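L-lysine 6-monooxygenase involved in desferrioxamine biosynthesis (PDB 5O8P) probably hydroxylates a terminal amine of cadaverine, using FAD and NADPH, as a step in building the siderophore desferrioxamine. Local coordinates at residues T59-D64 with Y88-R93; Y251-P256 with V367-S372; R402-L407 with E414-E419. All coordinates share one frame; numbering follows the deposited sequence.

Contact 1. Residues T59-D64 with Y88-R93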
loop_
_atom_site.group_PDB
_atom_site.type_symbol
_atom_site.label_atom_id
_atom_site.label_comp_id
_atom_site.label_asym_id
_atom_site.label_seq_id
_atom_site.Cartn_x
_atom_site.Cartn_y
_atom_site.Cartn_z
ATOM N N THR B 59 -14.040 1.628 -9.346
ATOM C CA THR B 59 -14.624 2.928 -9.099
ATOM C C THR B 59 -15.072 2.943 -7.621
ATOM O O THR B 59 -15.724 1.986 -7.153
ATOM C CB THR B 59 -15.775 3.135 -10.124
ATOM O OG1 THR B 59 -15.697 4.451 -10.649
ATOM C CG2 THR B 59 -17.202 2.826 -9.566
ATOM N N PRO B 60 -14.704 3.992 -6.862
ATOM C CA PRO B 60 -15.053 4.017 -5.430
ATOM C C PRO B 60 -16.556 4.056 -5.202
ATOM O O PRO B 60 -17.302 4.476 -6.102
ATOM C CB PRO B 60 -14.430 5.315 -4.935
ATOM C CG PRO B 60 -13.403 5.654 -5.955
ATOM C CD PRO B 60 -13.997 5.215 -7.253
ATOM N N PHE B 61 -16.997 3.622 -4.023
ATOM C CA PHE B 61 -18.436 3.447 -3.769
ATOM C C PHE B 61 -19.292 4.712 -3.855
ATOM O O PHE B 61 -20.482 4.604 -4.062
ATOM C CB PHE B 61 -18.703 2.725 -2.445
ATOM C CG PHE B 61 -18.308 3.503 -1.218
ATOM C CD1 PHE B 61 -19.116 4.516 -0.716
ATOM C CD2 PHE B 61 -17.131 3.192 -0.534
ATOM C CE1 PHE B 61 -18.756 5.213 0.421
ATOM C CE2 PHE B 61 -16.771 3.883 0.607
ATOM C CZ PHE B 61 -17.586 4.890 1.085
ATOM N N MET B 62 -18.707 5.893 -3.698
ATOM C CA MET B 62 -19.422 7.158 -3.914
ATOM C C MET B 62 -19.959 7.288 -5.334
ATOM O O MET B 62 -20.864 8.072 -5.575
ATOM C CB MET B 62 -18.521 8.369 -3.616
ATOM C CG MET B 62 -18.087 8.491 -2.162
ATOM S SD MET B 62 -16.640 7.478 -1.786
ATOM C CE MET B 62 -15.319 8.528 -2.408
ATOM N N ALA B 63 -19.391 6.553 -6.285
ATOM C CA ALA B 63 -20.002 6.392 -7.609
ATOM C C ALA B 63 -20.991 5.225 -7.560
ATOM O O ALA B 63 -20.796 4.160 -8.158
ATOM C CB ALA B 63 -18.949 6.178 -8.681
ATOM N N ASP B 64 -22.053 5.473 -6.809
ATOM C CA ASP B 64 -23.203 4.613 -6.704
ATOM C C ASP B 64 -24.289 5.291 -7.567
ATOM O O ASP B 64 -23.957 5.990 -8.519
ATOM C CB ASP B 64 -23.589 4.433 -5.218
ATOM C CG ASP B 64 -23.987 5.752 -4.514
ATOM O OD1 ASP B 64 -24.132 6.804 -5.170
ATOM O OD2 ASP B 64 -24.152 5.739 -3.278
ATOM N N TYR B 88 -21.677 -1.374 9.710
ATOM C CA TYR B 88 -20.494 -1.407 10.548
ATOM C C TYR B 88 -19.458 -2.378 10.003
ATOM O O TYR B 88 -18.253 -2.150 10.137
ATOM C CB TYR B 88 -20.821 -1.721 12.014
ATOM C CG TYR B 88 -19.810 -1.089 12.930
ATOM C CD1 TYR B 88 -19.961 0.229 13.361
ATOM C CD2 TYR B 88 -18.658 -1.782 13.318
ATOM C CE1 TYR B 88 -19.003 0.835 14.160
ATOM C CE2 TYR B 88 -17.691 -1.186 14.122
ATOM C CZ TYR B 88 -17.867 0.125 14.542
ATOM O OH TYR B 88 -16.921 0.730 15.345
ATOM N N SER B 89 -19.922 -3.455 9.380
ATOM C CA SER B 89 -19.013 -4.398 8.742
ATOM C C SER B 89 -18.312 -3.751 7.563
ATOM O O SER B 89 -17.110 -3.894 7.396
ATOM C CB SER B 89 -19.746 -5.636 8.282
ATOM O OG SER B 89 -18.813 -6.520 7.697
ATOM N N PHE B 90 -19.079 -3.037 6.754
ATOM C CA PHE B 90 -18.538 -2.271 5.628
ATOM C C PHE B 90 -17.506 -1.203 6.070
ATOM O O PHE B 90 -16.544 -0.918 5.336
ATOM C CB PHE B 90 -19.684 -1.614 4.862
ATOM C CG PHE B 90 -19.244 -0.887 3.642
ATOM C CD1 PHE B 90 -18.898 -1.588 2.506
ATOM C CD2 PHE B 90 -19.146 0.496 3.630
ATOM C CE1 PHE B 90 -18.471 -0.928 1.365
ATOM C CE2 PHE B 90 -18.717 1.164 2.493
ATOM C CZ PHE B 90 -18.383 0.451 1.358
ATOM N N TYR B 91 -17.742 -0.627 7.255
ATOM C CA TYR B 91 -16.856 0.355 7.885
ATOM C C TYR B 91 -15.538 -0.286 8.271
ATOM O O TYR B 91 -14.482 0.252 7.964
ATOM C CB TYR B 91 -17.564 0.988 9.102
ATOM C CG TYR B 91 -16.751 1.829 10.087
ATOM C CD1 TYR B 91 -16.597 3.202 9.909
ATOM C CD2 TYR B 91 -16.192 1.256 11.223
ATOM C CE1 TYR B 91 -15.872 3.980 10.808
ATOM C CE2 TYR B 91 -15.470 2.017 12.139
ATOM C CZ TYR B 91 -15.310 3.390 11.928
ATOM O OH TYR B 91 -14.594 4.156 12.824
ATOM N N ILE B 92 -15.614 -1.445 8.918
ATOM C CA ILE B 92 -14.434 -2.266 9.235
ATOM C C ILE B 92 -13.696 -2.729 7.971
ATOM O O ILE B 92 -12.482 -2.715 7.933
ATOM C CB ILE B 92 -14.828 -3.497 10.089
ATOM C CG1 ILE B 92 -15.317 -3.042 11.471
ATOM C CG2 ILE B 92 -13.671 -4.483 10.240
ATOM C CD1 ILE B 92 -16.078 -4.101 12.248
ATOM N N ARG B 93 -14.420 -3.148 6.944
ATOM C CA ARG B 93 -13.796 -3.527 5.672
ATOM C C ARG B 93 -12.895 -2.392 5.147
ATOM O O ARG B 93 -11.771 -2.649 4.713
ATOM C CB ARG B 93 -14.859 -3.905 4.634
ATOM C CG ARG B 93 -14.334 -4.589 3.390
ATOM C CD ARG B 93 -15.457 -4.809 2.389
ATOM N NE ARG B 93 -14.988 -4.917 1.014
ATOM C CZ ARG B 93 -14.354 -5.973 0.490
ATOM N NH1 ARG B 93 -14.087 -7.063 1.215
ATOM N NH2 ARG B 93 -13.972 -5.940 -0.787
#
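Phe61 and Phe90 are the residues of nearest backbone approach, their CA atoms 11.0 Å apart, so the turn that carries Phe61 and the helix that carries Phe90 meet through two long aromatic side chains and not through their main chains. Both side chains leave the backbone toward the other segment. The rings form a T-shaped (edge-to-face) pair, with centroids 5.2 Å apart and planes inclined at 76°. Phe90 supplies the edge: its CZ comes down on Phe61 CD2 at 3.6 Å, while the neighbouring Phe90 CE2 lies 3.8 Å from Phe61 CE2, so the approach falls toward the rim of the Phe61 face and not over its middle. Such an arrangement sets the slightly positive C-H rim of one ring against the electron-rich face of the other. The opposite face of Phe61 is taken by Met62 SD, which leaves the ring held between a thioether and an aromatic edge.

Phe61 and Met62 are the central residues of a type I beta turn from Pro60 to Ala63, closed by the backbone bond from Ala63 N to Pro60 O of 3.0 Å. Gln58, which binds FAD, lies two residues before the turn, although the Phe61 side chain itself remains about 11 Å from the bound cofactor. The torsions of the two phenylalanines differ: Phe90 CG is anti to the backbone N (chi1 -176°), which extends the ring outward from helix 87-93, whereas Phe61 CG lies between the backbone N and the carbonyl carbon (chi1 67°), turning one ring face to Phe90 and the other to Met62 SD. Leu77 from helix 77-83 and Leu98 from strand 97-99 touch both rings; Phe61 also packs on Phe61 of the second subunit, and Phe90 on Tyr287 of the third.

Contact 2. Residues Y251-P256 with V367-S372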
loop_
_atom_site.group_PDB
_atom_site.type_symbol
_atom_site.label_atom_id
_atom_site.label_comp_id
_atom_site.label_asym_id
_atom_site.label_seq_id
_atom_site.Cartn_x
_atom_site.Cartn_y
_atom_site.Cartn_z
ATOM N N TYR B 251 -14.249 20.871 -22.743
ATOM C CA TYR B 251 -13.065 21.009 -23.594
ATOM C C TYR B 251 -13.125 20.009 -24.740
ATOM O O TYR B 251 -13.007 20.407 -25.904
ATOM C CB TYR B 251 -11.776 20.846 -22.761
ATOM C CG TYR B 251 -10.526 20.516 -23.545
ATOM C CD1 TYR B 251 -9.868 21.500 -24.271
ATOM C CD2 TYR B 251 -9.991 19.220 -23.547
ATOM C CE1 TYR B 251 -8.721 21.212 -24.995
ATOM C CE2 TYR B 251 -8.846 18.918 -24.271
ATOM C CZ TYR B 251 -8.220 19.918 -25.001
ATOM O OH TYR B 251 -7.077 19.650 -25.719
ATOM N N PHE B 252 -13.359 18.738 -24.406
ATOM C CA PHE B 252 -13.406 17.666 -25.397
ATOM C C PHE B 252 -14.474 17.872 -26.471
ATOM O O PHE B 252 -14.253 17.542 -27.642
ATOM C CB PHE B 252 -13.613 16.310 -24.710
ATOM C CG PHE B 252 -13.495 15.137 -25.648
ATOM C CD1 PHE B 252 -12.264 14.564 -25.945
ATOM C CD2 PHE B 252 -14.624 14.666 -26.310
ATOM C CE1 PHE B 252 -12.182 13.520 -26.846
ATOM C CE2 PHE B 252 -14.540 13.625 -27.218
ATOM C CZ PHE B 252 -13.317 13.056 -27.492
ATOM N N HIS B 253 -15.614 18.431 -26.070
ATOM C CA HIS B 253 -16.797 18.490 -26.922
ATOM C C HIS B 253 -16.673 19.655 -27.906
ATOM O O HIS B 253 -17.445 19.712 -28.851
ATOM C CB HIS B 253 -18.071 18.634 -26.050
ATOM C CG HIS B 253 -19.355 18.531 -26.812
ATOM N ND1 HIS B 253 -19.949 19.615 -27.422
ATOM C CD2 HIS B 253 -20.163 17.475 -27.053
ATOM C CE1 HIS B 253 -21.067 19.231 -28.009
ATOM N NE2 HIS B 253 -21.220 17.936 -27.798
ATOM N N SER B 254 -15.713 20.569 -27.672
ATOM C CA SER B 254 -15.497 21.737 -28.529
ATOM C C SER B 254 -14.410 21.488 -29.574
ATOM O O SER B 254 -14.214 22.319 -30.465
ATOM C CB SER B 254 -15.107 22.936 -27.665
ATOM O OG SER B 254 -13.820 22.743 -27.087
ATOM N N LEU B 255 -13.728 20.339 -29.459
ATOM C CA LEU B 255 -12.702 19.915 -30.402
ATOM C C LEU B 255 -13.340 19.358 -31.686
ATOM O O LEU B 255 -14.243 18.535 -31.567
ATOM C CB LEU B 255 -11.866 18.789 -29.811
ATOM C CG LEU B 255 -11.011 19.104 -28.586
ATOM C CD1 LEU B 255 -10.387 17.833 -28.034
ATOM C CD2 LEU B 255 -9.927 20.109 -28.939
ATOM N N PRO B 256 -12.848 19.749 -32.882
ATOM C CA PRO B 256 -13.438 19.282 -34.148
ATOM C C PRO B 256 -13.726 17.799 -34.219
ATOM O O PRO B 256 -12.926 17.008 -33.714
ATOM C CB PRO B 256 -12.322 19.520 -35.129
ATOM C CG PRO B 256 -11.633 20.696 -34.597
ATOM C CD PRO B 256 -11.549 20.389 -33.149
ATOM N N VAL B 367 -24.386 14.240 -31.018
ATOM C CA VAL B 367 -24.869 14.520 -29.664
ATOM C C VAL B 367 -24.483 15.940 -29.247
ATOM O O VAL B 367 -23.350 16.360 -29.469
ATOM C CB VAL B 367 -24.314 13.526 -28.613
ATOM C CG1 VAL B 367 -25.056 13.688 -27.288
ATOM C CG2 VAL B 367 -24.406 12.094 -29.105
ATOM N N GLN B 368 -25.421 16.660 -28.632
ATOM C CA GLN B 368 -25.178 18.027 -28.149
ATOM C C GLN B 368 -24.599 17.941 -26.739
ATOM O O GLN B 368 -24.556 16.854 -26.143
ATOM C CB GLN B 368 -26.467 18.846 -28.122
ATOM C CG GLN B 368 -27.314 18.779 -29.379
ATOM C CD GLN B 368 -26.621 19.321 -30.597
ATOM O OE1 GLN B 368 -26.577 20.536 -30.790
ATOM N NE2 GLN B 368 -26.116 18.421 -31.460
ATOM N N ARG B 369 -24.171 19.085 -26.195
ATOM C CA ARG B 369 -23.463 19.081 -24.907
ATOM C C ARG B 369 -24.374 18.653 -23.771
ATOM O O ARG B 369 -23.888 18.074 -22.806
ATOM C CB ARG B 369 -22.780 20.420 -24.616
ATOM C CG ARG B 369 -22.048 20.522 -23.268
ATOM C CD ARG B 369 -20.833 19.621 -23.213
ATOM N NE ARG B 369 -20.228 19.536 -21.882
ATOM C CZ ARG B 369 -20.645 18.758 -20.878
ATOM N NH1 ARG B 369 -21.714 17.973 -21.001
ATOM N NH2 ARG B 369 -19.975 18.764 -19.729
ATOM N N ASN B 370 -25.681 18.907 -23.900
ATOM C CA ASN B 370 -26.665 18.430 -22.911
ATOM C C ASN B 370 -27.134 16.977 -23.120
ATOM O O ASN B 370 -28.138 16.573 -22.541
ATOM C CB ASN B 370 -27.884 19.381 -22.840
ATOM C CG ASN B 370 -28.710 19.403 -24.117
ATOM O OD1 ASN B 370 -28.300 18.895 -25.152
ATOM N ND2 ASN B 370 -29.881 20.017 -24.046
ATOM N N TYR B 371 -26.408 16.203 -23.934
ATOM C CA TYR B 371 -26.675 14.779 -24.184
ATOM C C TYR B 371 -27.921 14.524 -25.061
ATOM O O TYR B 371 -28.380 13.380 -25.168
ATOM C CB TYR B 371 -26.706 13.971 -22.863
ATOM C CG TYR B 371 -25.448 14.177 -22.044
ATOM C CD1 TYR B 371 -24.323 13.395 -22.278
ATOM C CD2 TYR B 371 -25.364 15.177 -21.073
ATOM C CE1 TYR B 371 -23.146 13.577 -21.568
ATOM C CE2 TYR B 371 -24.194 15.384 -20.347
ATOM C CZ TYR B 371 -23.073 14.593 -20.597
ATOM O OH TYR B 371 -21.902 14.801 -19.875
ATOM N N SER B 372 -28.412 15.574 -25.730
ATOM C CA SER B 372 -29.579 15.481 -26.586
ATOM C C SER B 372 -29.176 15.145 -28.028
ATOM O O SER B 372 -28.115 15.569 -28.484
ATOM C CB SER B 372 -30.383 16.788 -26.531
ATOM O OG SER B 372 -29.818 17.798 -27.347
#
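His253, of the segment 251-256, reaches across to the loop around Arg369 with its CG anti to the backbone N (chi1 -173°), a torsion that carries the imidazole out toward that loop. Its NE2 donates to Val367 O at 3.1 Å, with an N-H...O angle of 161°. The acceptor lies near the imidazole plane, at the ring edge, but the donor is tilted 30° from the carbonyl plane of Val367.

One face of the same ring lies against Arg369. The arginine CB forms a CH-pi contact 4.2 Å from the ring centroid, and Arg369 CD comes 4.0 Å from His253 CG. A bend at chi2 carries CD to CG of the ring, the two side chains crossing at a slant, and takes the guanidinium onward to Asp250, with which NE makes a salt bridge; NH1 has a weak bond to Tyr371 OH. A long, partly apolar side chain suits this place, since its methylenes cover a ring while its charge is met elsewhere. A type I turn from Gln368 to Tyr371 shapes the loop, and His389 adds an edge-to-face contact with His253.

The bond to Val367 O uses a proton on NE2; the charge of the imidazole stays open, and any effect of the guanidinium on it is probably damped by Asp250.

Contact 3. Residues R402-L407 with E414-E419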
loop_
_atom_site.group_PDB
_atom_site.type_symbol
_atom_site.label_atom_id
_atom_site.label_comp_id
_atom_site.label_asym_id
_atom_site.label_seq_id
_atom_site.Cartn_x
_atom_site.Cartn_y
_atom_site.Cartn_z
ATOM N N ARG B 402 -24.138 13.386 -15.445
ATOM C CA ARG B 402 -24.988 13.366 -16.643
ATOM C C ARG B 402 -26.486 13.397 -16.267
ATOM O O ARG B 402 -27.251 14.217 -16.790
ATOM C CB ARG B 402 -24.667 12.156 -17.539
ATOM C CG ARG B 402 -25.272 12.222 -18.942
ATOM C CD ARG B 402 -24.962 11.027 -19.827
ATOM N NE ARG B 402 -24.891 9.782 -19.059
ATOM C CZ ARG B 402 -23.876 8.917 -19.044
ATOM N NH1 ARG B 402 -22.809 9.062 -19.830
ATOM N NH2 ARG B 402 -23.958 7.845 -18.263
ATOM N N ASN B 403 -26.877 12.546 -15.323
ATOM C CA ASN B 403 -28.251 12.537 -14.820
ATOM C C ASN B 403 -28.694 13.903 -14.279
ATOM O O ASN B 403 -29.838 14.325 -14.496
ATOM C CB ASN B 403 -28.432 11.445 -13.746
ATOM C CG ASN B 403 -28.451 10.039 -14.330
ATOM O OD1 ASN B 403 -28.960 9.822 -15.423
ATOM N ND2 ASN B 403 -27.899 9.080 -13.596
ATOM N N SER B 404 -27.784 14.604 -13.606
ATOM C CA SER B 404 -28.081 15.939 -13.090
ATOM C C SER B 404 -28.327 16.987 -14.169
ATOM O O SER B 404 -29.130 17.903 -13.929
ATOM C CB SER B 404 -26.984 16.419 -12.146
ATOM O OG SER B 404 -27.009 15.658 -10.960
ATOM N N VAL B 405 -27.658 16.868 -15.325
ATOM C CA VAL B 405 -27.887 17.835 -16.428
ATOM C C VAL B 405 -29.123 17.422 -17.232
ATOM O O VAL B 405 -29.807 18.271 -17.807
ATOM C CB VAL B 405 -26.641 18.125 -17.357
ATOM C CG1 VAL B 405 -25.306 17.849 -16.663
ATOM C CG2 VAL B 405 -26.697 17.391 -18.685
ATOM N N LEU B 406 -29.393 16.119 -17.288
ATOM C CA LEU B 406 -30.622 15.643 -17.887
ATOM C C LEU B 406 -31.786 16.187 -17.100
ATOM O O LEU B 406 -32.711 16.744 -17.689
ATOM C CB LEU B 406 -30.681 14.118 -17.913
ATOM C CG LEU B 406 -29.738 13.391 -18.861
ATOM C CD1 LEU B 406 -29.960 11.894 -18.703
ATOM C CD2 LEU B 406 -29.930 13.842 -20.291
ATOM N N LEU B 407 -31.738 16.056 -15.775
ATOM C CA LEU B 407 -32.825 16.580 -14.943
ATOM C C LEU B 407 -32.983 18.085 -15.079
ATOM O O LEU B 407 -34.091 18.585 -15.026
ATOM C CB LEU B 407 -32.680 16.152 -13.476
ATOM C CG LEU B 407 -33.082 14.687 -13.261
ATOM C CD1 LEU B 407 -32.767 14.205 -11.861
ATOM C CD2 LEU B 407 -34.562 14.476 -13.557
ATOM N N GLU B 414 -32.507 23.757 -11.873
ATOM C CA GLU B 414 -31.337 22.940 -11.563
ATOM C C GLU B 414 -31.608 22.139 -10.302
ATOM O O GLU B 414 -31.333 22.587 -9.203
ATOM C CB GLU B 414 -30.082 23.824 -11.439
ATOM C CG GLU B 414 -28.817 23.100 -10.984
ATOM C CD GLU B 414 -27.519 23.750 -11.469
ATOM O OE1 GLU B 414 -27.455 24.028 -12.688
ATOM O OE2 GLU B 414 -26.580 23.976 -10.657
ATOM N N VAL B 415 -32.131 20.935 -10.467
ATOM C CA VAL B 415 -32.644 20.161 -9.328
ATOM C C VAL B 415 -31.526 19.689 -8.417
ATOM O O VAL B 415 -31.633 19.769 -7.210
ATOM C CB VAL B 415 -33.440 18.923 -9.794
ATOM C CG1 VAL B 415 -34.013 18.162 -8.599
ATOM C CG2 VAL B 415 -34.544 19.340 -10.754
ATOM N N TYR B 416 -30.462 19.162 -9.012
ATOM C CA TYR B 416 -29.265 18.784 -8.283
ATOM C C TYR B 416 -28.140 19.632 -8.837
ATOM O O TYR B 416 -27.997 19.714 -10.066
ATOM C CB TYR B 416 -28.971 17.321 -8.505
ATOM C CG TYR B 416 -30.021 16.411 -7.943
ATOM C CD1 TYR B 416 -30.075 16.132 -6.586
ATOM C CD2 TYR B 416 -30.961 15.816 -8.772
ATOM C CE1 TYR B 416 -31.034 15.275 -6.072
ATOM C CE2 TYR B 416 -31.917 14.949 -8.268
ATOM C CZ TYR B 416 -31.945 14.678 -6.912
ATOM O OH TYR B 416 -32.884 13.818 -6.391
ATOM N N PRO B 417 -27.337 20.253 -7.948
ATOM C CA PRO B 417 -26.331 21.205 -8.404
ATOM C C PRO B 417 -25.271 20.526 -9.263
ATOM O O PRO B 417 -24.776 19.463 -8.919
ATOM C CB PRO B 417 -25.740 21.754 -7.096
ATOM C CG PRO B 417 -25.951 20.681 -6.100
ATOM C CD PRO B 417 -27.215 19.980 -6.503
ATOM N N VAL B 418 -24.960 21.156 -10.385
ATOM C CA VAL B 418 -24.098 20.606 -11.395
ATOM C C VAL B 418 -22.811 21.415 -11.367
ATOM O O VAL B 418 -22.813 22.608 -11.723
ATOM C CB VAL B 418 -24.756 20.719 -12.786
ATOM C CG1 VAL B 418 -23.897 20.029 -13.835
ATOM C CG2 VAL B 418 -26.164 20.141 -12.769
ATOM N N GLU B 419 -21.717 20.769 -10.958
ATOM C CA GLU B 419 -20.425 21.415 -10.907
ATOM C C GLU B 419 -19.985 21.832 -12.313
ATOM O O GLU B 419 -20.191 21.091 -13.275
ATOM C CB GLU B 419 -19.395 20.499 -10.254
ATOM C CG GLU B 419 -19.572 20.376 -8.746
ATOM C CD GLU B 419 -20.438 19.210 -8.302
ATOM O OE1 GLU B 419 -21.278 18.739 -9.102
ATOM O OE2 GLU B 419 -20.278 18.780 -7.132
#
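Apolar contacts carry most of the meeting between Ser404, Val405 and Leu407 of helix 399-410 and the chain that returns along it. Val405 CG1 touches Val418 CG1 at 3.8 Å, the two side chains crossing at about a right angle, and Val418 CG2 rests 3.9 Å from Ser404 CB. Leu407 CD1 meets Tyr416 CE2 at 3.8 Å, arriving at the ring edge, near its plane; Tyr416 CG, anti to the carbonyl carbon (chi1 -65°), swings the ring to that leucine. Compact branched side chains suit the place beside Ser404, whose small size lets the loop come close: its CA is 5.7 Å from that of Tyr416.

Polar groups are satisfied apart from these contacts. Ser404 OG packs 3.6 Å from Tyr416 CB, yet bonds to Cys400 O one turn earlier in its own helix. Tyr416 OH reaches Leu26 O, tying the loop to helix 18-27. Within the loop, Val418 N donates to Glu414 OE2 at 3.3 Å, meeting the carboxylate from above its plane, while Glu414 OE1 forms a salt bridge with Arg408.

Helix 399-410 and its returning tail thus pack against helix 18-27, which follows strand 8-14 in the Rossmann-type fold and carries FAD-binding Phe19.

Contacts 1 and 3 are the more deeply buried and rest on apolar side chains, whereas contact 2 is partly exposed and depends on a directed hydrogen bond and a CH-pi contact. Contacts 2 and 3 are neighbours: Tyr371 of the 367-372 loop packs on Arg402 and Val405, so helix 399-410 is touched by the 367-372 loop as well as by its own returning tail. Contact 1 stands apart, its centre about 33 Å from that of contact 2 and 24 Å from that of contact 3. It shares with contact 3 an approach to the second subunit, whose Glu419 bonds to Tyr88 N, linking segments of the two contacts across the interface.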